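PDB 2OX4: putative mandelate racemase from Zymomonas mobilis, which binds magnesium and, as a member of the mandelate racemase branch of the enolase superfamily, probably acts as a lyase such as a dehydratase. Local coordinates for residues Y129-Q134 / I340-Q345. Numbering follows the deposited sequence.
Sequences YASQLQ and IHEHHQ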
ATOM      1  N   TYR C 129      12.357  22.632  30.025  1.00 13.26           N
ATOM      2  CA  TYR C 129      12.061  21.616  31.029  1.00 12.14           C
ATOM      3  C   TYR C 129      13.291  21.143  31.791  1.00 10.76           C
ATOM      4  O   TYR C 129      14.406  21.129  31.258  1.00 11.05           O
ATOM      5  CB  TYR C 129      11.250  20.435  30.444  1.00 13.87           C
ATOM      6  CG  TYR C 129      11.959  19.452  29.511  1.00 11.44           C
ATOM      7  CD1 TYR C 129      12.744  18.404  30.009  1.00 14.61           C
ATOM      8  CD2 TYR C 129      11.771  19.525  28.131  1.00 13.42           C
ATOM      9  CE1 TYR C 129      13.371  17.494  29.151  1.00  9.27           C
ATOM     10  CE2 TYR C 129      12.377  18.612  27.275  1.00  9.85           C
ATOM     11  CZ  TYR C 129      13.152  17.592  27.785  1.00 12.83           C
ATOM     12  OH  TYR C 129      13.733  16.697  26.918  1.00  9.76           O
ATOM     13  N   ALA C 130      13.079  20.787  33.054  1.00 12.88           N
ATOM     14  CA  ALA C 130      14.117  20.223  33.891  1.00 12.73           C
ATOM     15  C   ALA C 130      14.251  18.726  33.624  1.00 12.67           C
ATOM     16  O   ALA C 130      13.316  17.968  33.890  1.00 13.71           O
ATOM     17  CB  ALA C 130      13.762  20.465  35.367  1.00 11.55           C
ATOM     18  N   SER C 131      15.424  18.313  33.144  1.00 14.12           N
ATOM     19  CA  SER C 131      15.596  16.998  32.543  1.00 18.44           C
ATOM     20  C   SER C 131      16.336  15.991  33.414  1.00 20.50           C
ATOM     21  O   SER C 131      17.423  16.287  33.930  1.00 21.79           O
ATOM     22  CB  SER C 131      16.320  17.110  31.209  1.00 16.13           C
ATOM     23  OG  SER C 131      16.310  15.855  30.543  1.00 16.28           O
ATOM     24  N   GLN C 132      15.755  14.786  33.493  1.00 12.46           N
ATOM     25  CA  GLN C 132      16.351  13.590  34.112  1.00 16.90           C
ATOM     26  C   GLN C 132      16.331  13.704  35.639  1.00 17.45           C
ATOM     27  O   GLN C 132      17.373  13.625  36.295  1.00 20.05           O
ATOM     28  CB  GLN C 132      17.764  13.261  33.567  1.00 16.25           C
ATOM     29  CG  GLN C 132      17.909  13.278  32.016  1.00 19.62           C
ATOM     30  CD  GLN C 132      17.143  12.168  31.293  1.00 21.19           C
ATOM     31  OE1 GLN C 132      16.496  11.326  31.915  1.00 22.85           O
ATOM     32  NE2 GLN C 132      17.239  12.154  29.959  1.00 21.98           N
ATOM     33  N   LEU C 133      15.129  13.900  36.180  1.00 17.76           N
ATOM     34  CA  LEU C 133      14.916  14.073  37.627  1.00 19.51           C
ATOM     35  C   LEU C 133      15.359  12.861  38.431  1.00 25.29           C
ATOM     36  O   LEU C 133      15.718  12.988  39.603  1.00 23.16           O
ATOM     37  CB  LEU C 133      13.440  14.322  37.941  1.00 21.03           C
ATOM     38  CG  LEU C 133      12.670  15.528  37.410  1.00 20.93           C
ATOM     39  CD1 LEU C 133      11.221  15.408  37.876  1.00 21.46           C
ATOM     40  CD2 LEU C 133      13.285  16.843  37.844  1.00 21.78           C
ATOM     41  N   GLN C 134      15.324  11.686  37.804  1.00 21.38           N
ATOM     42  CA  GLN C 134      15.721  10.446  38.475  1.00 18.88           C
ATOM     43  C   GLN C 134      17.201  10.410  38.903  1.00 19.54           C
ATOM     44  O   GLN C 134      17.600   9.529  39.667  1.00 23.25           O
ATOM     45  CB  GLN C 134      15.337   9.222  37.624  1.00 16.26           C
ATOM     46  CG  GLN C 134      16.259   8.943  36.448  1.00 19.11           C
ATOM     47  CD  GLN C 134      15.976   9.798  35.216  1.00 17.21           C
ATOM     48  OE1 GLN C 134      15.045  10.604  35.193  1.00 13.13           O
ATOM     49  NE2 GLN C 134      16.792   9.613  34.175  1.00 17.40           N
ATOM     50  N   ILE C 340       9.999  22.863  22.981  1.00 10.52           N
ATOM     51  CA  ILE C 340      10.477  23.085  24.363  1.00  9.31           C
ATOM     52  C   ILE C 340      11.979  22.779  24.388  1.00 13.20           C
ATOM     53  O   ILE C 340      12.487  22.069  23.507  1.00 10.16           O
ATOM     54  CB  ILE C 340       9.683  22.223  25.387  1.00  8.16           C
ATOM     55  CG1 ILE C 340       9.905  22.725  26.823  1.00  9.14           C
ATOM     56  CG2 ILE C 340       9.963  20.716  25.209  1.00 12.07           C
ATOM     57  CD1 ILE C 340       8.970  22.086  27.842  1.00 13.23           C
ATOM     58  N   HIS C 341      12.698  23.355  25.347  1.00  9.68           N
ATOM     59  CA  HIS C 341      14.146  23.140  25.457  1.00  9.50           C
ATOM     60  C   HIS C 341      14.493  22.225  26.644  1.00  9.54           C
ATOM     61  O   HIS C 341      13.975  22.393  27.749  1.00 12.95           O
ATOM     62  CB  HIS C 341      14.889  24.480  25.582  1.00 11.24           C
ATOM     63  CG  HIS C 341      16.371  24.323  25.742  1.00 13.95           C
ATOM     64  ND1 HIS C 341      17.237  24.318  24.671  1.00 13.63           N
ATOM     65  CD2 HIS C 341      17.134  24.127  26.845  1.00  9.98           C
ATOM     66  CE1 HIS C 341      18.471  24.138  25.105  1.00 14.09           C
ATOM     67  NE2 HIS C 341      18.437  24.019  26.422  1.00 11.37           N
ATOM     68  N   GLU C 342      15.369  21.258  26.402  1.00 10.38           N
ATOM     69  CA  GLU C 342      15.813  20.328  27.429  1.00 11.61           C
ATOM     70  C   GLU C 342      16.973  20.935  28.204  1.00 14.16           C
ATOM     71  O   GLU C 342      18.022  21.258  27.623  1.00 13.68           O
ATOM     72  CB  GLU C 342      16.297  19.030  26.790  1.00 13.58           C
ATOM     73  CG  GLU C 342      16.853  18.060  27.814  1.00 11.67           C
ATOM     74  CD  GLU C 342      17.260  16.722  27.224  1.00 23.01           C
ATOM     75  OE1 GLU C 342      17.577  16.643  26.011  1.00 16.44           O
ATOM     76  OE2 GLU C 342      17.273  15.746  27.996  1.00 14.74           O
ATOM     77  N   HIS C 343      16.804  21.066  29.517  1.00 15.14           N
ATOM     78  CA  HIS C 343      17.929  21.506  30.340  1.00 14.86           C
ATOM     79  C   HIS C 343      18.364  20.391  31.279  1.00 16.78           C
ATOM     80  O   HIS C 343      17.650  20.048  32.227  1.00 14.69           O
ATOM     81  CB  HIS C 343      17.608  22.801  31.099  1.00 11.59           C
ATOM     82  CG  HIS C 343      18.796  23.388  31.797  1.00 15.81           C
ATOM     83  ND1 HIS C 343      19.961  23.717  31.134  1.00 22.57           N
ATOM     84  CD2 HIS C 343      19.008  23.688  33.103  1.00 18.47           C
ATOM     85  CE1 HIS C 343      20.837  24.202  32.001  1.00 23.01           C
ATOM     86  NE2 HIS C 343      20.288  24.181  33.202  1.00 13.17           N
ATOM     87  N   HIS C 344      19.528  19.810  30.970  1.00 21.52           N
ATOM     88  CA  HIS C 344      19.951  18.545  31.558  1.00 23.84           C
ATOM     89  C   HIS C 344      20.573  18.801  32.912  1.00 25.69           C
ATOM     90  O   HIS C 344      21.286  19.800  33.106  1.00 29.23           O
ATOM     91  CB  HIS C 344      20.948  17.826  30.647  1.00 23.06           C
ATOM     92  CG  HIS C 344      21.044  16.352  30.898  1.00 32.48           C
ATOM     93  ND1 HIS C 344      21.595  15.824  32.047  1.00 35.62           N
ATOM     94  CD2 HIS C 344      20.678  15.292  30.135  1.00 26.97           C
ATOM     95  CE1 HIS C 344      21.559  14.504  31.986  1.00 41.61           C
ATOM     96  NE2 HIS C 344      21.008  14.155  30.836  1.00 45.53           N
ATOM     97  N   GLN C 345      20.294  17.892  33.844  1.00 27.07           N
ATOM     98  CA  GLN C 345      20.836  17.967  35.203  1.00 28.85           C
ATOM     99  C   GLN C 345      22.372  17.981  35.272  1.00 26.67           C
ATOM    100  O   GLN C 345      22.950  18.577  36.185  1.00 24.40           O
ATOM    101  CB  GLN C 345      20.224  16.881  36.107  1.00 30.89           C
ATOM    102  CG  GLN C 345      20.634  15.432  35.797  1.00 31.41           C
ATOM    103  CD  GLN C 345      21.957  15.036  36.450  1.00 39.59           C
ATOM    104  OE1 GLN C 345      22.899  14.637  35.766  1.00 40.01           O
ATOM    105  NE2 GLN C 345      22.034  15.159  37.775  1.00 25.65           N
TER
HETATM  106  O   HOH W   1      19.010  13.973  27.956  1.00 29.09           O
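Glu342 lies against Tyr129 and Ser131 on the barrel-interior face of two parallel strands, and its side chain can be followed outward. Glu342 CA sits over one face of the Tyr129 ring, 3.9 Å from the ring centroid and 16° off the normal, which qualifies as a CH-pi contact. Glu342 CB packs against the ring's far end, 3.5 Å from Tyr129 OH. With CG anti to the backbone N (chi1 176°) and the chain extended beyond it, Glu342 CG continues past Tyr129 CZ toward Ser131 OG. Glu342 CD lies 3.5 Å from Tyr129 OH, and OE1 also turns to that hydroxyl's side. At the tip, Glu342 OE2 accepts a 2.7 Å hydrogen bond from Ser131 OG through its anti lone pair; Lys166 adds a salt bridge to this oxygen. A water also meets Glu342 OE2, at a short 2.5 Å, and accepts from Gln132 NE2. Ile340 CG2 closes on Tyr129 CD2 at 3.6 Å, near the plane of the ring.

The strand pairing is documented by four backbone bonds, from Tyr129 N to His341 O (2.8 Å) through to Gln345 N to Ser131 O, longer at 3.3 Å. The parallel pairing, with Tyr129 beside Glu342, Ala130 beside His343 and Ser131 beside His344, joins strands 126-131 and 341-344, the first and last of the C-terminal barrel, closing it as in related enolase-superfamily enzymes. Tyr129 OH bonds to Gln315 and Lys166. Ser131 OG and Lys166 NZ both hold OE2, fixing where the carboxylate points, and Gln132, through its NE2 bond to the magnesium ligand Glu215, ties this polar cluster's surroundings to the metal site.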